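Local coordinates for protein SAG family member (Sag19) (Eimeria tenella, PDB 6ZZB) that is a major surface antigen of the parasite, of unknown function, with a fold probably related to that of the CAP proteins, at residues 123-132 and 199-210; 146-154 and 221-232. All coordinates share one frame; numbering follows the deposited sequence.

Interactions 1 and 2 lie on opposite sides of the chain's centre, with centres about 24 Å apart, yet they draw on two parts of the chain in the same order. Strand 126-131 is followed by helix 138-155, and strand 203-211 by helix 223-231, so two neighbours in the sheet each lead on to one of the helices that meet again at the periphery. Interaction 1 is largely buried and is held by regular backbone hydrogen bonds, with packed side chains on both faces. Interaction 2 joins helices mainly through side chains, without direct hydrogen bonds: Leu150, Leu153, Leu229 and both tyrosines are buried, a water links two polar atoms, and Leu232 and the lysine-tryptophan contact lie toward solvent.

Interaction 1: residues 123-132 and 199-210; sequences YPGLVIPFPH and CKAGHDVLFCYF. With SO4 (sulfate ion), chain C.
Leu126 and Ile128 exchange backbone hydrogen bonds with Cys208 and Leu206, pairing strands 126-131 and 203-210 antiparallel; Ile128 N reaches Leu206 O at 2.9 Å. Pro129 and Pro131 occupy non-hydrogen-bonded pairs, where lacking an N-H costs this pairing nothing. On one face the branched side chains mesh: Leu206 CD2 lies 4.1 Å from both Leu126 CD2 and Ile128 CD1. Phe130 holds CG between its backbone N and carbonyl carbon (chi1 59°), which lays the ring against Asp204, whose CB stands 3.8 Å from the ring centroid in a CH-pi contact. On the other face, Val127 CG2 meets the edge of the Phe207 ring 3.8 Å from CD1. Gly125 brings its CA 3.2 Å from Cys208 O, a close backbone approach where the strands begin to pair. Past the strand end, Gly202 O accepts from both His132 N (3.1 Å) and His132 ND1 (3.0 Å), while Ala201 CA covers the centre of the imidazole.

Further out, Cys199 N and Thr196 OG1 hold Asp204 OD1, and a disulfide to Cys193 secures Cys208. Helix 97-105 covers Val205 and Phe207; helices 138-155 and 175-183 cover Ile128, an alpha-beta-alpha sandwich as in CAP proteins. The chemistry thus divides: backbone bonds and apolar packing fix the sheet, while polar grips and a ring contact shape the adjoining loop.

Interaction 2: residues 146-154 and 221-232; sequences YTAGLDHLK and FTAELYNALWGL
Lys154 lies along the indole of Trp230, the two side chains running alongside each other, head to tail. Its CB begins the contact 3.4 Å from Trp230 CH2. With CG anti to the carbonyl carbon (chi1 -76°), the next methylene comes over the face of the six-membered ring, CG standing 3.6 Å from that ring's centroid in a CH-pi contact. The chain then stays extended: CD passes CZ3 at 3.9 Å, CE runs on beside CE3, and NZ approaches Leu229 O, though at 3.9 Å it makes no hydrogen bond. Lysine suits this border because its methylenes can cover an aromatic face while the ammonium at the end of the chain is carried to the border of the contact, near Leu229 O; this carbonyl close to the C-terminal end of helix 223-231 would probably welcome that charge.

Deeper in, leucines and aromatic rings fill the angle between helices 146-154 and 223-231, whose axes lie 113° apart. Leu153 CD1 touches Phe221 CE2 at 3.9 Å, and its CB sits at the edge of the Tyr226 ring. Leu150 and Leu229 meet through their CD1 methyls, and Tyr146 OH lies 3.8 Å from Leu229 CD2. At the exposed end of the modelled chain, Leu232 CD1 meets the same hydroxyl. Tyr226 OH comes near Leu153 O at an angle too poor for a hydrogen bond; instead a water bridges them, lying 2.8 Å from Leu153 O and 2.6 Å from Tyr226 OH.

Helix 175-183 also packs on Leu153, and Thr222 caps the start of helix 223-231. With no direct hydrogen bond between the two segments, the C-terminal helix is held here by apolar and CH-pi contacts, with one water linking Leu153 O and Tyr226 OH.

Interaction 1: residues 123-132 and 199-210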
loop_
_atom_site.group_PDB
_atom_site.type_symbol
_atom_site.label_atom_id
_atom_site.label_comp_id
_atom_site.label_asym_id
_atom_site.label_seq_id
_atom_site.Cartn_x
_atom_site.Cartn_y
_atom_site.Cartn_z
ATOM N N TYR A 123 3.476 1.083 -8.969
ATOM C CA TYR A 123 3.937 1.861 -7.794
ATOM C C TYR A 123 3.873 0.924 -6.605
ATOM O O TYR A 123 2.774 0.574 -6.182
ATOM C CB TYR A 123 3.078 3.108 -7.586
ATOM C CG TYR A 123 3.140 4.038 -8.769
ATOM C CD1 TYR A 123 4.218 4.891 -8.930
ATOM C CD2 TYR A 123 2.120 4.096 -9.700
ATOM C CE1 TYR A 123 4.306 5.746 -10.011
ATOM C CE2 TYR A 123 2.190 4.931 -10.798
ATOM C CZ TYR A 123 3.273 5.769 -10.932
ATOM O OH TYR A 123 3.352 6.580 -12.025
ATOM N N PRO A 124 5.020 0.430 -6.088
ATOM C CA PRO A 124 4.983 -0.542 -5.005
ATOM C C PRO A 124 4.532 0.110 -3.708
ATOM O O PRO A 124 5.082 1.145 -3.322
ATOM C CB PRO A 124 6.417 -1.050 -4.899
ATOM C CG PRO A 124 7.256 -0.013 -5.549
ATOM C CD PRO A 124 6.392 0.750 -6.519
ATOM N N GLY A 125 3.505 -0.431 -3.104
ATOM C CA GLY A 125 3.035 0.024 -1.812
ATOM C C GLY A 125 1.691 -0.557 -1.505
ATOM O O GLY A 125 1.201 -1.449 -2.229
ATOM N N LEU A 126 1.099 -0.093 -0.422
ATOM C CA LEU A 126 -0.290 -0.409 -0.035
ATOM C C LEU A 126 -1.240 0.434 -0.869
ATOM O O LEU A 126 -1.031 1.645 -1.020
ATOM C CB LEU A 126 -0.468 -0.191 1.466
ATOM C CG LEU A 126 -1.886 -0.289 2.015
ATOM C CD1 LEU A 126 -1.844 -0.791 3.452
ATOM C CD2 LEU A 126 -2.607 1.056 1.891
ATOM N N VAL A 127 -2.267 -0.214 -1.403
ATOM C CA VAL A 127 -3.287 0.452 -2.236
ATOM C C VAL A 127 -4.653 0.068 -1.711
ATOM O O VAL A 127 -4.973 -1.127 -1.718
ATOM C CB VAL A 127 -3.135 0.068 -3.710
ATOM C CG1 VAL A 127 -4.168 0.745 -4.582
ATOM C CG2 VAL A 127 -1.742 0.352 -4.199
ATOM N N ILE A 128 -5.481 1.037 -1.345
ATOM C CA ILE A 128 -6.875 0.757 -0.926
ATOM C C ILE A 128 -7.806 1.761 -1.581
ATOM O O ILE A 128 -7.832 2.931 -1.195
ATOM C CB ILE A 128 -7.043 0.778 0.596
ATOM C CG1 ILE A 128 -6.103 -0.188 1.299
ATOM C CG2 ILE A 128 -8.493 0.511 0.943
ATOM C CD1 ILE A 128 -6.128 -0.108 2.808
ATOM N N PRO A 129 -8.607 1.332 -2.565
ATOM C CA PRO A 129 -9.687 2.182 -3.061
ATOM C C PRO A 129 -10.825 2.228 -2.042
ATOM O O PRO A 129 -11.007 1.278 -1.290
ATOM C CB PRO A 129 -10.138 1.484 -4.341
ATOM C CG PRO A 129 -9.071 0.455 -4.644
ATOM C CD PRO A 129 -8.511 0.060 -3.292
ATOM N N PHE A 130 -11.524 3.356 -1.985
ATOM C CA PHE A 130 -12.713 3.494 -1.105
ATOM C C PHE A 130 -13.700 4.398 -1.818
ATOM O O PHE A 130 -13.334 5.225 -2.633
ATOM C CB PHE A 130 -12.317 3.948 0.299
ATOM C CG PHE A 130 -11.589 5.264 0.385
ATOM C CD1 PHE A 130 -10.221 5.334 0.143
ATOM C CD2 PHE A 130 -12.245 6.430 0.767
ATOM C CE1 PHE A 130 -9.535 6.538 0.253
ATOM C CE2 PHE A 130 -11.567 7.629 0.884
ATOM C CZ PHE A 130 -10.214 7.696 0.609
ATOM N N PRO A 131 -15.026 4.186 -1.625
ATOM C CA PRO A 131 -16.005 4.929 -2.401
ATOM C C PRO A 131 -15.919 6.434 -2.145
ATOM O O PRO A 131 -15.630 6.873 -1.040
ATOM C CB PRO A 131 -17.368 4.401 -1.918
ATOM C CG PRO A 131 -17.044 3.080 -1.235
ATOM C CD PRO A 131 -15.648 3.245 -0.674
ATOM N N HIS A 132 -16.210 7.195 -3.189
ATOM C CA HIS A 132 -16.147 8.675 -3.178
ATOM C C HIS A 132 -17.078 9.262 -2.119
ATOM O O HIS A 132 -16.790 10.354 -1.655
ATOM C CB HIS A 132 -16.481 9.261 -4.544
ATOM C CG HIS A 132 -17.920 9.115 -4.920
ATOM N ND1 HIS A 132 -18.437 7.939 -5.437
ATOM C CD2 HIS A 132 -18.945 10.002 -4.867
ATOM C CE1 HIS A 132 -19.734 8.109 -5.682
ATOM N NE2 HIS A 132 -20.044 9.367 -5.380
ATOM N N CYS A 199 -12.769 13.088 -5.008
ATOM C CA CYS A 199 -13.458 12.405 -6.134
ATOM C C CYS A 199 -14.973 12.631 -6.022
ATOM O O CYS A 199 -15.562 12.445 -4.939
ATOM C CB CYS A 199 -13.175 10.915 -6.130
ATOM S SG CYS A 199 -11.451 10.539 -6.567
ATOM N N LYS A 200 -15.591 12.992 -7.136
ATOM C CA LYS A 200 -17.063 13.246 -7.187
ATOM C C LYS A 200 -17.834 12.016 -7.634
ATOM O O LYS A 200 -19.079 12.041 -7.596
ATOM C CB LYS A 200 -17.340 14.401 -8.141
ATOM C CG LYS A 200 -16.730 15.708 -7.719
ATOM C CD LYS A 200 -17.097 16.814 -8.678
ATOM C CE LYS A 200 -16.408 18.118 -8.384
ATOM N NZ LYS A 200 -16.802 18.629 -7.051
ATOM N N ALA A 201 -17.145 10.982 -8.096
ATOM C CA ALA A 201 -17.678 9.683 -8.516
ATOM C C ALA A 201 -16.529 8.684 -8.392
ATOM O O ALA A 201 -15.407 9.133 -8.055
ATOM C CB ALA A 201 -18.169 9.750 -9.934
ATOM N N GLY A 202 -16.793 7.423 -8.676
ATOM C CA GLY A 202 -15.753 6.384 -8.605
ATOM C C GLY A 202 -15.213 6.213 -7.195
ATOM O O GLY A 202 -15.923 6.416 -6.189
ATOM N N HIS A 203 -13.963 5.748 -7.097
ATOM C CA HIS A 203 -13.310 5.471 -5.803
ATOM C C HIS A 203 -12.146 6.435 -5.632
ATOM O O HIS A 203 -11.305 6.566 -6.525
ATOM C CB HIS A 203 -12.841 4.018 -5.732
ATOM C CG HIS A 203 -13.935 3.037 -5.440
ATOM N ND1 HIS A 203 -15.016 2.852 -6.276
ATOM C CD2 HIS A 203 -14.121 2.237 -4.384
ATOM C CE1 HIS A 203 -15.799 1.934 -5.748
ATOM N NE2 HIS A 203 -15.288 1.540 -4.597
ATOM N N ASP A 204 -12.092 7.051 -4.467
ATOM C CA ASP A 204 -10.831 7.632 -3.961
ATOM C C ASP A 204 -9.834 6.489 -3.744
ATOM O O ASP A 204 -10.212 5.315 -3.632
ATOM C CB ASP A 204 -11.065 8.433 -2.687
ATOM C CG ASP A 204 -11.785 9.743 -2.907
ATOM O OD1 ASP A 204 -11.235 10.616 -3.568
ATOM O OD2 ASP A 204 -12.953 9.856 -2.381
ATOM N N VAL A 205 -8.576 6.865 -3.625
ATOM C CA VAL A 205 -7.478 5.888 -3.404
ATOM C C VAL A 205 -6.610 6.343 -2.231
ATOM O O VAL A 205 -6.143 7.488 -2.227
ATOM C CB VAL A 205 -6.610 5.702 -4.655
ATOM C CG1 VAL A 205 -5.446 4.754 -4.425
ATOM C CG2 VAL A 205 -7.472 5.171 -5.802
ATOM N N LEU A 206 -6.342 5.427 -1.311
ATOM C CA LEU A 206 -5.264 5.517 -0.309
ATOM C C LEU A 206 -4.061 4.781 -0.844
ATOM O O LEU A 206 -4.187 3.592 -1.219
ATOM C CB LEU A 206 -5.741 4.904 1.000
ATOM C CG LEU A 206 -4.668 4.691 2.069
ATOM C CD1 LEU A 206 -4.103 6.003 2.564
ATOM C CD2 LEU A 206 -5.247 3.914 3.225
ATOM N N PHE A 207 -2.915 5.438 -0.833
ATOM C CA PHE A 207 -1.630 4.833 -1.214
ATOM C C PHE A 207 -0.648 5.062 -0.092
ATOM O O PHE A 207 -0.477 6.212 0.328
ATOM C CB PHE A 207 -1.105 5.436 -2.505
ATOM C CG PHE A 207 0.202 4.852 -2.953
ATOM C CD1 PHE A 207 0.217 3.567 -3.462
ATOM C CD2 PHE A 207 1.397 5.555 -2.874
ATOM C CE1 PHE A 207 1.414 2.996 -3.875
ATOM C CE2 PHE A 207 2.587 4.949 -3.252
ATOM C CZ PHE A 207 2.578 3.692 -3.763
ATOM N N CYS A 208 0.027 4.016 0.343
ATOM C CA CYS A 208 1.146 4.137 1.296
ATOM C C CYS A 208 2.398 3.566 0.654
ATOM O O CYS A 208 2.414 2.389 0.255
ATOM C CB CYS A 208 0.862 3.409 2.591
ATOM S SG CYS A 208 -0.537 3.993 3.564
ATOM N N TYR A 209 3.445 4.376 0.599
ATOM C CA TYR A 209 4.748 3.984 0.059
ATOM C C TYR A 209 5.665 3.618 1.213
ATOM O O TYR A 209 5.855 4.442 2.122
ATOM C CB TYR A 209 5.384 5.108 -0.765
ATOM C CG TYR A 209 6.632 4.635 -1.450
ATOM C CD1 TYR A 209 6.531 3.873 -2.590
ATOM C CD2 TYR A 209 7.901 4.872 -0.962
ATOM C CE1 TYR A 209 7.632 3.335 -3.209
ATOM C CE2 TYR A 209 9.018 4.386 -1.595
ATOM C CZ TYR A 209 8.890 3.632 -2.744
ATOM O OH TYR A 209 9.976 3.148 -3.403
ATOM N N PHE A 210 6.215 2.414 1.165
ATOM C CA PHE A 210 7.148 1.897 2.176
ATOM C C PHE A 210 8.569 1.959 1.628
ATOM O O PHE A 210 8.820 1.554 0.507
ATOM C CB PHE A 210 6.782 0.462 2.539
ATOM C CG PHE A 210 5.422 0.334 3.174
ATOM C CD1 PHE A 210 4.261 0.329 2.399
ATOM C CD2 PHE A 210 5.274 0.225 4.548
ATOM C CE1 PHE A 210 3.013 0.234 2.975
ATOM C CE2 PHE A 210 4.017 0.108 5.125
ATOM C CZ PHE A 210 2.883 0.112 4.345
HETATM S S SO4 C . -16.370 2.492 -9.659
HETATM O O1 SO4 C . -15.385 2.927 -10.628
HETATM O O2 SO4 C . -16.206 1.075 -9.419
HETATM O O3 SO4 C . -17.696 2.749 -10.175
HETATM O O4 SO4 C . -16.198 3.214 -8.419
HETATM O O HOH W 1 6.530 0.625 -0.964
#

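Interaction 2: residues 146-154 and 221-232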
loop_
_atom_site.group_PDB
_atom_site.type_symbol
_atom_site.label_atom_id
_atom_site.label_comp_id
_atom_site.label_asym_id
_atom_site.label_seq_id
_atom_site.Cartn_x
_atom_site.Cartn_y
_atom_site.Cartn_z
ATOM N N TYR A 146 -5.790 -5.780 6.085
ATOM C CA TYR A 146 -4.941 -6.706 6.839
ATOM C C TYR A 146 -5.699 -8.021 7.025
ATOM O O TYR A 146 -5.142 -9.102 6.727
ATOM C CB TYR A 146 -4.547 -6.089 8.183
ATOM C CG TYR A 146 -3.703 -7.012 9.011
ATOM C CD1 TYR A 146 -2.323 -7.045 8.878
ATOM C CD2 TYR A 146 -4.296 -7.891 9.894
ATOM C CE1 TYR A 146 -1.544 -7.895 9.640
ATOM C CE2 TYR A 146 -3.526 -8.765 10.652
ATOM C CZ TYR A 146 -2.151 -8.771 10.513
ATOM O OH TYR A 146 -1.403 -9.642 11.270
ATOM N N THR A 147 -6.924 -7.955 7.515
ATOM C CA THR A 147 -7.686 -9.190 7.829
ATOM C C THR A 147 -7.885 -9.947 6.523
ATOM O O THR A 147 -7.598 -11.177 6.462
ATOM C CB THR A 147 -8.996 -8.823 8.510
ATOM O OG1 THR A 147 -8.624 -8.255 9.769
ATOM C CG2 THR A 147 -9.902 -10.036 8.677
ATOM N N ALA A 148 -8.379 -9.293 5.493
ATOM C CA ALA A 148 -8.672 -9.931 4.194
ATOM C C ALA A 148 -7.374 -10.472 3.590
ATOM O O ALA A 148 -7.381 -11.579 3.008
ATOM C CB ALA A 148 -9.393 -9.008 3.260
ATOM N N GLY A 149 -6.286 -9.727 3.655
ATOM C CA GLY A 149 -5.030 -10.125 3.006
ATOM C C GLY A 149 -4.383 -11.280 3.741
ATOM O O GLY A 149 -3.893 -12.189 3.049
ATOM N N LEU A 150 -4.381 -11.268 5.068
ATOM C CA LEU A 150 -3.804 -12.386 5.851
ATOM C C LEU A 150 -4.671 -13.634 5.619
ATOM O O LEU A 150 -4.094 -14.727 5.448
ATOM C CB LEU A 150 -3.710 -12.036 7.331
ATOM C CG LEU A 150 -2.909 -13.055 8.151
ATOM C CD1 LEU A 150 -1.567 -13.380 7.518
ATOM C CD2 LEU A 150 -2.716 -12.563 9.569
ATOM N N ASP A 151 -5.992 -13.493 5.546
ATOM C CA ASP A 151 -6.867 -14.662 5.245
ATOM C C ASP A 151 -6.481 -15.195 3.874
ATOM O O ASP A 151 -6.394 -16.410 3.684
ATOM C CB ASP A 151 -8.322 -14.264 5.345
ATOM C CG ASP A 151 -8.788 -14.107 6.769
ATOM O OD1 ASP A 151 -8.110 -14.584 7.667
ATOM O OD2 ASP A 151 -9.871 -13.489 6.918
ATOM N N HIS A 152 -6.305 -14.350 2.878
ATOM C CA HIS A 152 -5.958 -14.797 1.516
ATOM C C HIS A 152 -4.625 -15.538 1.557
ATOM O O HIS A 152 -4.515 -16.588 0.905
ATOM C CB HIS A 152 -5.899 -13.614 0.549
ATOM C CG HIS A 152 -5.914 -14.047 -0.866
ATOM N ND1 HIS A 152 -7.035 -14.587 -1.440
ATOM C CD2 HIS A 152 -4.950 -14.065 -1.796
ATOM C CE1 HIS A 152 -6.764 -14.856 -2.715
ATOM N NE2 HIS A 152 -5.499 -14.558 -2.957
ATOM N N LEU A 153 -3.635 -15.048 2.290
ATOM C CA LEU A 153 -2.328 -15.737 2.381
ATOM C C LEU A 153 -2.509 -17.091 3.066
ATOM O O LEU A 153 -1.958 -18.103 2.587
ATOM C CB LEU A 153 -1.351 -14.860 3.156
ATOM C CG LEU A 153 -0.824 -13.689 2.345
ATOM C CD1 LEU A 153 -0.042 -12.734 3.228
ATOM C CD2 LEU A 153 0.036 -14.175 1.200
ATOM N N LYS A 154 -3.263 -17.137 4.143
ATOM C CA LYS A 154 -3.482 -18.406 4.888
ATOM C C LYS A 154 -4.173 -19.427 3.974
ATOM O O LYS A 154 -3.902 -20.673 4.141
ATOM C CB LYS A 154 -4.306 -18.127 6.129
ATOM C CG LYS A 154 -3.533 -17.460 7.255
ATOM C CD LYS A 154 -4.427 -17.085 8.412
ATOM C CE LYS A 154 -3.652 -16.474 9.549
ATOM N NZ LYS A 154 -4.580 -16.063 10.630
ATOM N N PHE A 221 8.307 -12.910 3.729
ATOM C CA PHE A 221 8.242 -13.391 5.128
ATOM C C PHE A 221 9.302 -14.465 5.387
ATOM O O PHE A 221 9.431 -15.381 4.581
ATOM C CB PHE A 221 6.871 -13.995 5.423
ATOM C CG PHE A 221 5.711 -13.101 5.074
ATOM C CD1 PHE A 221 5.452 -11.939 5.782
ATOM C CD2 PHE A 221 4.903 -13.417 4.010
ATOM C CE1 PHE A 221 4.381 -11.136 5.424
ATOM C CE2 PHE A 221 3.834 -12.618 3.662
ATOM C CZ PHE A 221 3.577 -11.485 4.376
ATOM N N THR A 222 9.953 -14.356 6.528
ATOM C CA THR A 222 10.702 -15.492 7.119
ATOM C C THR A 222 9.696 -16.527 7.613
ATOM O O THR A 222 8.524 -16.173 7.917
ATOM C CB THR A 222 11.597 -15.050 8.271
ATOM O OG1 THR A 222 10.752 -14.571 9.313
ATOM C CG2 THR A 222 12.625 -14.024 7.847
ATOM N N ALA A 223 10.129 -17.776 7.740
ATOM C CA ALA A 223 9.296 -18.828 8.355
ATOM C C ALA A 223 8.886 -18.412 9.769
ATOM O O ALA A 223 7.740 -18.676 10.132
ATOM C CB ALA A 223 10.036 -20.155 8.330
ATOM N N GLU A 224 9.771 -17.779 10.541
ATOM C CA GLU A 224 9.520 -17.432 11.948
ATOM C C GLU A 224 8.352 -16.444 11.967
ATOM O O GLU A 224 7.407 -16.610 12.751
ATOM C CB GLU A 224 10.797 -16.860 12.567
ATOM C CG GLU A 224 10.660 -16.553 14.037
ATOM C CD GLU A 224 11.905 -15.941 14.660
ATOM O OE1 GLU A 224 12.771 -15.439 13.905
ATOM O OE2 GLU A 224 11.994 -15.961 15.890
ATOM N N LEU A 225 8.428 -15.404 11.124
ATOM C CA LEU A 225 7.343 -14.398 11.108
ATOM C C LEU A 225 6.044 -15.066 10.611
ATOM O O LEU A 225 4.994 -14.847 11.230
ATOM C CB LEU A 225 7.732 -13.202 10.232
ATOM C CG LEU A 225 6.616 -12.173 10.070
ATOM C CD1 LEU A 225 6.180 -11.631 11.416
ATOM C CD2 LEU A 225 7.046 -11.044 9.153
ATOM N N TYR A 226 6.103 -15.876 9.557
ATOM C CA TYR A 226 4.882 -16.493 8.980
ATOM C C TYR A 226 4.225 -17.393 10.036
ATOM O O TYR A 226 3.002 -17.325 10.206
ATOM C CB TYR A 226 5.168 -17.201 7.660
ATOM C CG TYR A 226 3.938 -17.305 6.788
ATOM C CD1 TYR A 226 3.289 -16.173 6.312
ATOM C CD2 TYR A 226 3.394 -18.526 6.472
ATOM C CE1 TYR A 226 2.141 -16.265 5.533
ATOM C CE2 TYR A 226 2.266 -18.643 5.684
ATOM C CZ TYR A 226 1.628 -17.508 5.210
ATOM O OH TYR A 226 0.501 -17.590 4.439
ATOM N N ASN A 227 5.030 -18.172 10.760
ATOM C CA ASN A 227 4.513 -19.041 11.845
ATOM C C ASN A 227 3.846 -18.178 12.913
ATOM O O ASN A 227 2.773 -18.575 13.394
ATOM C CB ASN A 227 5.605 -19.924 12.456
ATOM C CG ASN A 227 6.095 -21.002 11.509
ATOM O OD1 ASN A 227 7.217 -21.489 11.643
ATOM N ND2 ASN A 227 5.278 -21.379 10.538
ATOM N N ALA A 228 4.426 -17.020 13.248
ATOM C CA ALA A 228 3.867 -16.122 14.283
ATOM C C ALA A 228 2.521 -15.558 13.814
ATOM O O ALA A 228 1.627 -15.373 14.639
ATOM C CB ALA A 228 4.846 -15.020 14.630
ATOM N N LEU A 229 2.353 -15.298 12.522
ATOM C CA LEU A 229 1.077 -14.734 12.006
ATOM C C LEU A 229 -0.051 -15.751 12.158
ATOM O O LEU A 229 -1.192 -15.323 12.376
ATOM C CB LEU A 229 1.262 -14.295 10.555
ATOM C CG LEU A 229 2.180 -13.084 10.391
ATOM C CD1 LEU A 229 2.373 -12.773 8.922
ATOM C CD2 LEU A 229 1.660 -11.866 11.142
ATOM N N TRP A 230 0.245 -17.050 12.088
ATOM C CA TRP A 230 -0.777 -18.094 12.333
ATOM C C TRP A 230 -1.149 -18.103 13.818
ATOM O O TRP A 230 -2.356 -18.241 14.121
ATOM C CB TRP A 230 -0.262 -19.447 11.871
ATOM C CG TRP A 230 -0.358 -19.680 10.396
ATOM C CD1 TRP A 230 0.649 -19.597 9.488
ATOM C CD2 TRP A 230 -1.524 -20.109 9.663
ATOM N NE1 TRP A 230 0.199 -19.923 8.241
ATOM C CE2 TRP A 230 -1.133 -20.251 8.321
ATOM C CE3 TRP A 230 -2.851 -20.383 10.023
ATOM C CZ2 TRP A 230 -2.017 -20.692 7.341
ATOM C CZ3 TRP A 230 -3.718 -20.825 9.052
ATOM C CH2 TRP A 230 -3.300 -20.967 7.740
ATOM N N GLY A 231 -0.147 -17.934 14.690
ATOM C CA GLY A 231 -0.314 -17.872 16.158
ATOM C C GLY A 231 -1.370 -16.858 16.578
ATOM O O GLY A 231 -2.133 -17.159 17.508
ATOM N N LEU A 232 -1.435 -15.701 15.910
ATOM C CA LEU A 232 -2.304 -14.556 16.305
ATOM C C LEU A 232 -3.777 -14.986 16.302
ATOM O O LEU A 232 -4.453 -14.806 17.322
ATOM C CB LEU A 232 -2.081 -13.376 15.350
ATOM C CG LEU A 232 -0.675 -12.782 15.335
ATOM C CD1 LEU A 232 -0.615 -11.591 14.392
ATOM C CD2 LEU A 232 -0.222 -12.381 16.734
HETATM O O HOH W 2 -0.016 -19.941 3.384
#